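Local coordinates for protein hydrazine synthase beta subunit (Candidatus Kuenenia stuttgartiensis, PDB 5C2V) that forms part of the hydrazine synthase complex, which condenses nitric oxide with ammonium, and may modulate passage of the hydroxylamine intermediate between two active sites, at residues Arg54-Ala59 with Asn73-Ser78. Numbering follows the deposited sequence.
Sequences RVQPEA and NAESDS. With CA (calcium ion), chain Q.
Ser76 points its hydroxyl at the start of segment 54-59, where Ser76 OG accepts a hydrogen bond from Val55 N at 2.8 Å. The bond is bent, with an angle of 132° at the hydrogen. The torsion of Ser76 (chi1 -58°) sets OG opposite its own carbonyl carbon, on the side facing Val55. The side chains of Val55 and Glu75 run alongside each other in the same direction, with Val55 CG1 3.7 Å from Glu75 CB. Gln56 crosses Glu75 at a slant, its amide plane almost perpendicular to the carboxylate (88°). Gln56 CB and OE1 both rest against Glu75 CB. Gln56 is extended, and its NE2 donates to Glu58 OE2 at 3.0 Å. This donor comes from above the carboxylate plane, while the acceptor lies close to the amide plane. Glu58 OE2 also accepts from Gln32 NE2. The other oxygen, Glu58 OE1, is hydrogen-bonded to Trp98 NE1 and also lies 3.9 Å from the methyl CB of Ala74. Ala74 N donates to Gln56 O in a nearly straight bond of 3.0 Å, and Glu75 N makes a weak one to Val55 O. Beside the Val55-Ser76 bond, Arg54 CB packs against the side chain of Asn73, and the guanidinium of Arg54 turns away to a salt bridge with Glu92. Pro57 and Asn73 form an antiparallel, non-hydrogen-bonded pair. Asp77 points away from segment 54-59 and grips a calcium ion with both carboxylate oxygens; Asp97 and waters are further ligands. Opposite Asn73 the chain bulges at Asp77 and Ser78, a G1 beta bulge. The arrangement belongs to a four-stranded blade of a beta-propeller: the hairpin turn after strand 68-73 packs on the chain entering the blade's first strand, 57-62.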
loop_
_atom_site.group_PDB
_atom_site.type_symbol
_atom_site.label_atom_id
_atom_site.label_comp_id
_atom_site.label_asym_id
_atom_site.label_seq_id
_atom_site.Cartn_x
_atom_site.Cartn_y
_atom_site.Cartn_z
ATOM N N ARG B 54 -48.899 34.419 35.070
ATOM C CA ARG B 54 -48.080 35.579 35.399
ATOM C C ARG B 54 -47.046 35.851 34.307
ATOM O O ARG B 54 -47.043 35.201 33.262
ATOM C CB ARG B 54 -47.386 35.384 36.747
ATOM C CG ARG B 54 -48.316 34.983 37.880
ATOM C CD ARG B 54 -49.543 35.878 37.938
ATOM N NE ARG B 54 -50.427 35.516 39.042
ATOM C CZ ARG B 54 -51.677 35.947 39.169
ATOM N NH1 ARG B 54 -52.197 36.757 38.256
ATOM N NH2 ARG B 54 -52.410 35.567 40.206
ATOM N N VAL B 55 -46.178 36.825 34.558
ATOM C CA VAL B 55 -45.246 37.320 33.549
ATOM C C VAL B 55 -44.183 36.301 33.122
ATOM O O VAL B 55 -43.491 35.719 33.959
ATOM C CB VAL B 55 -44.532 38.594 34.051
ATOM C CG1 VAL B 55 -43.779 39.269 32.919
ATOM C CG2 VAL B 55 -45.540 39.554 34.665
ATOM N N GLN B 56 -44.072 36.105 31.809
ATOM C CA GLN B 56 -42.993 35.334 31.185
ATOM C C GLN B 56 -42.896 33.866 31.632
ATOM O O GLN B 56 -41.898 33.464 32.235
ATOM C CB GLN B 56 -41.658 36.040 31.462
ATOM C CG GLN B 56 -40.499 35.587 30.604
ATOM C CD GLN B 56 -39.275 36.447 30.794
ATOM O OE1 GLN B 56 -39.367 37.658 30.988
ATOM N NE2 GLN B 56 -38.119 35.820 30.748
ATOM N N PRO B 57 -43.950 33.065 31.386
ATOM C CA PRO B 57 -43.756 31.643 31.693
ATOM C C PRO B 57 -42.709 30.974 30.796
ATOM O O PRO B 57 -42.845 31.034 29.574
ATOM C CB PRO B 57 -45.143 31.050 31.438
ATOM C CG PRO B 57 -45.729 31.932 30.382
ATOM C CD PRO B 57 -45.214 33.318 30.672
ATOM N N GLU B 58 -41.682 30.354 31.371
ATOM C CA GLU B 58 -40.791 29.503 30.581
ATOM C C GLU B 58 -40.917 27.977 30.708
ATOM O O GLU B 58 -40.238 27.251 29.982
ATOM C CB GLU B 58 -39.353 29.938 30.839
ATOM C CG GLU B 58 -39.147 31.333 30.288
ATOM C CD GLU B 58 -37.784 31.908 30.551
ATOM O OE1 GLU B 58 -37.006 31.308 31.322
ATOM O OE2 GLU B 58 -37.493 32.965 29.958
ATOM N N ALA B 59 -41.774 27.483 31.596
ATOM C CA ALA B 59 -41.859 26.035 31.799
ATOM C C ALA B 59 -43.181 25.588 32.410
ATOM O O ALA B 59 -43.871 26.371 33.061
ATOM C CB ALA B 59 -40.699 25.561 32.670
ATOM N N ASN B 73 -43.419 30.921 36.063
ATOM C CA ASN B 73 -43.341 32.312 35.644
ATOM C C ASN B 73 -42.001 32.892 36.072
ATOM O O ASN B 73 -41.740 33.092 37.264
ATOM C CB ASN B 73 -44.496 33.124 36.229
ATOM C CG ASN B 73 -45.842 32.459 36.013
ATOM O OD1 ASN B 73 -46.399 32.496 34.914
ATOM N ND2 ASN B 73 -46.378 31.852 37.066
ATOM N N ALA B 74 -41.162 33.170 35.079
ATOM C CA ALA B 74 -39.768 33.522 35.308
ATOM C C ALA B 74 -39.585 34.942 35.825
ATOM O O ALA B 74 -38.876 35.168 36.807
ATOM C CB ALA B 74 -38.983 33.333 34.030
ATOM N N GLU B 75 -40.224 35.897 35.160
ATOM C CA GLU B 75 -40.084 37.299 35.529
ATOM C C GLU B 75 -40.808 37.588 36.838
ATOM O O GLU B 75 -40.348 38.391 37.651
ATOM C CB GLU B 75 -40.615 38.207 34.419
ATOM C CG GLU B 75 -40.462 39.693 34.707
ATOM C CD GLU B 75 -39.014 40.103 34.907
ATOM O OE1 GLU B 75 -38.366 40.500 33.915
ATOM O OE2 GLU B 75 -38.524 40.036 36.054
ATOM N N SER B 76 -41.936 36.919 37.039
ATOM C CA SER B 76 -42.726 37.100 38.251
ATOM C C SER B 76 -42.080 36.411 39.446
ATOM O O SER B 76 -42.540 36.566 40.578
ATOM C CB SER B 76 -44.145 36.568 38.048
ATOM O OG SER B 76 -44.776 37.212 36.957
ATOM N N ASP B 77 -41.018 35.652 39.179
ATOM C CA ASP B 77 -40.341 34.865 40.205
ATOM C C ASP B 77 -41.327 33.932 40.904
ATOM O O ASP B 77 -41.245 33.731 42.116
ATOM C CB ASP B 77 -39.655 35.776 41.233
ATOM C CG ASP B 77 -38.400 36.447 40.690
ATOM O OD1 ASP B 77 -38.503 37.423 39.909
ATOM O OD2 ASP B 77 -37.299 35.997 41.062
ATOM N N SER B 78 -42.262 33.364 40.144
ATOM C CA SER B 78 -43.340 32.592 40.756
ATOM C C SER B 78 -43.733 31.341 39.975
ATOM O O SER B 78 -43.160 31.034 38.931
ATOM C CB SER B 78 -44.575 33.478 40.940
ATOM O OG SER B 78 -45.122 33.862 39.689
HETATM CA CA CA Q . -36.105 37.086 39.431
HETATM O O HOH W 1 -35.172 38.781 38.022
HETATM O O HOH W 2 -35.754 39.291 40.299
HETATM O O HOH W 3 -37.839 37.091 37.840
HETATM O O HOH W 4 -35.578 36.865 37.119
#